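Local coordinates for protein alginate lyase A1-II' (Sphingomonas sp. A1, PDB 2CWS) that probably cleaves the polysaccharide alginate by a lyase reaction, as a polysaccharide lyase of family 7, at residues A[86-91]-A[165-170]. Numbering follows the deposited sequence.
Sequences QGTHTM and EIRVTD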
loop_
_atom_site.group_PDB
_atom_site.type_symbol
_atom_site.label_atom_id
_atom_site.label_comp_id
_atom_site.label_asym_id
_atom_site.label_seq_id
_atom_site.Cartn_x
_atom_site.Cartn_y
_atom_site.Cartn_z
ATOM N N GLN A 86 -0.704 8.673 17.531
ATOM C CA GLN A 86 -1.852 9.298 18.190
ATOM C C GLN A 86 -2.775 9.949 17.186
ATOM O O GLN A 86 -2.298 10.390 16.118
ATOM C CB GLN A 86 -1.356 10.362 19.166
ATOM C CG GLN A 86 -0.362 9.864 20.150
ATOM C CD GLN A 86 0.402 10.995 20.850
ATOM O OE1 GLN A 86 -0.010 11.148 22.022
ATOM N NE2 GLN A 86 1.393 11.657 20.227
ATOM N N GLY A 87 -4.058 10.048 17.527
ATOM C CA GLY A 87 -5.084 10.582 16.627
ATOM C C GLY A 87 -5.586 9.503 15.685
ATOM O O GLY A 87 -5.299 8.301 15.890
ATOM N N THR A 88 -6.304 9.920 14.644
ATOM C CA THR A 88 -6.944 9.000 13.710
ATOM C C THR A 88 -6.460 9.246 12.304
ATOM O O THR A 88 -6.390 10.365 11.830
ATOM C CB THR A 88 -8.475 9.152 13.811
ATOM O OG1 THR A 88 -8.899 8.658 15.080
ATOM C CG2 THR A 88 -9.186 8.356 12.749
ATOM N N HIS A 89 -6.098 8.138 11.651
ATOM C CA HIS A 89 -5.435 8.142 10.354
ATOM C C HIS A 89 -6.067 7.044 9.523
ATOM O O HIS A 89 -5.897 5.858 9.900
ATOM C CB HIS A 89 -3.938 7.830 10.568
ATOM C CG HIS A 89 -3.347 8.746 11.624
ATOM N ND1 HIS A 89 -3.079 10.070 11.363
ATOM C CD2 HIS A 89 -3.114 8.528 12.934
ATOM C CE1 HIS A 89 -2.620 10.630 12.478
ATOM N NE2 HIS A 89 -2.640 9.701 13.440
ATOM N N THR A 90 -6.801 7.381 8.462
ATOM C CA THR A 90 -7.634 6.397 7.797
ATOM C C THR A 90 -7.468 6.456 6.290
ATOM O O THR A 90 -7.661 7.512 5.700
ATOM C CB THR A 90 -9.120 6.648 8.126
ATOM O OG1 THR A 90 -9.200 6.574 9.575
ATOM C CG2 THR A 90 -9.998 5.567 7.499
ATOM N N MET A 91 -7.195 5.311 5.680
ATOM C CA MET A 91 -7.232 5.167 4.217
ATOM C C MET A 91 -8.416 4.308 3.844
ATOM O O MET A 91 -8.637 3.247 4.447
ATOM C CB MET A 91 -5.911 4.526 3.762
ATOM C CG MET A 91 -5.957 4.225 2.253
ATOM S SD MET A 91 -4.339 3.751 1.579
ATOM C CE MET A 91 -4.116 2.172 2.473
ATOM N N GLU A 165 -10.546 -0.629 4.207
ATOM C CA GLU A 165 -10.230 0.529 5.043
ATOM C C GLU A 165 -9.123 0.079 5.983
ATOM O O GLU A 165 -9.130 -1.032 6.490
ATOM C CB GLU A 165 -11.470 0.976 5.814
ATOM C CG GLU A 165 -11.236 2.209 6.685
ATOM C CD GLU A 165 -12.537 2.685 7.284
ATOM O OE1 GLU A 165 -12.504 3.177 8.415
ATOM O OE2 GLU A 165 -13.616 2.533 6.631
ATOM N N ILE A 166 -8.181 0.989 6.195
ATOM C CA ILE A 166 -7.112 0.742 7.172
ATOM C C ILE A 166 -7.019 1.997 8.035
ATOM O O ILE A 166 -6.816 3.086 7.479
ATOM C CB ILE A 166 -5.742 0.425 6.562
ATOM C CG1 ILE A 166 -5.874 -0.659 5.489
ATOM C CG2 ILE A 166 -4.783 0.041 7.654
ATOM C CD1 ILE A 166 -4.523 -0.970 4.802
ATOM N N ARG A 167 -7.230 1.846 9.329
ATOM C CA ARG A 167 -7.259 2.999 10.260
ATOM C C ARG A 167 -6.336 2.750 11.405
ATOM O O ARG A 167 -6.345 1.665 11.982
ATOM C CB ARG A 167 -8.716 3.207 10.778
ATOM C CG ARG A 167 -8.802 4.237 11.893
ATOM C CD ARG A 167 -10.267 4.553 12.198
ATOM N NE ARG A 167 -11.078 3.448 12.730
ATOM C CZ ARG A 167 -11.343 3.247 14.017
ATOM N NH1 ARG A 167 -10.816 4.008 14.985
ATOM N NH2 ARG A 167 -12.135 2.237 14.362
ATOM N N VAL A 168 -5.591 3.777 11.788
ATOM C CA VAL A 168 -4.922 3.788 13.069
ATOM C C VAL A 168 -5.617 4.832 13.940
ATOM O O VAL A 168 -5.733 5.989 13.507
ATOM C CB VAL A 168 -3.410 4.159 12.939
ATOM C CG1 VAL A 168 -2.787 4.480 14.292
ATOM C CG2 VAL A 168 -2.660 3.023 12.245
ATOM N N THR A 169 -6.023 4.455 15.130
ATOM C CA THR A 169 -6.459 5.416 16.137
ATOM C C THR A 169 -5.699 5.115 17.400
ATOM O O THR A 169 -5.841 4.013 17.974
ATOM C CB THR A 169 -7.978 5.376 16.383
ATOM O OG1 THR A 169 -8.636 5.818 15.186
ATOM C CG2 THR A 169 -8.362 6.325 17.537
ATOM N N ASP A 170 -4.881 6.032 17.858
ATOM C CA ASP A 170 -4.193 5.908 19.153
ATOM C C ASP A 170 -3.500 4.562 19.308
ATOM O O ASP A 170 -3.619 3.846 20.321
ATOM C CB ASP A 170 -5.186 6.208 20.288
ATOM C CG ASP A 170 -5.704 7.633 20.246
ATOM O OD1 ASP A 170 -6.867 7.846 20.672
ATOM O OD2 ASP A 170 -4.940 8.513 19.768
#
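His89 and Val168 face each other as a hydrogen-bonded antiparallel pair in the beta-sandwich (jelly-roll) fold of this family 7 lyase domain, where strand 88-99 lies between strands 162-169 and 215-228. The two bonds of this pair, His89 N to Val168 O (2.9 Å) and Val168 N to His89 O (2.8 Å), are matched by the two between Met91 and Ile166. Beyond the strand end, Asp170 N still reaches Gly87 O, and the Asp170 carboxylate folds back so that OD2 accepts Gly87 N at 2.9 Å, on its syn side but 31° out of the carboxylate plane.

On the inward face, Met91 and Ile166 lie side by side, with Met91 CE 3.9 Å from Ile166 CD1, and pack with Val168 against strand 106-114 of the other sheet. The His89 ring stacks on Trp83, and bonds at both nitrogens, ND1 to His227 and NE2 to Gln86 O (2.8 Å) at the ring edge, together fix its rotation.

The opposite face is polar. Arg167 sends CG anti to its own N (chi1 172°), which lays its aliphatic part alongside Thr90, CG 3.3 Å from Thr90 OG1. The chain then bends at chi3, and its guanidinium, also in a cation-pi contact with Tyr174, turns to Thr169, where NH1 donates to OG1 nearly in the guanidinium plane. A leucine here would probably leave Thr169 OG1 without its charged donor and Tyr174 without its cation. The second grip on Thr169 OG1 comes from across the strands, where Thr88 OG1 lies 2.9 Å away in a hydroxyl-hydroxyl hydrogen bond.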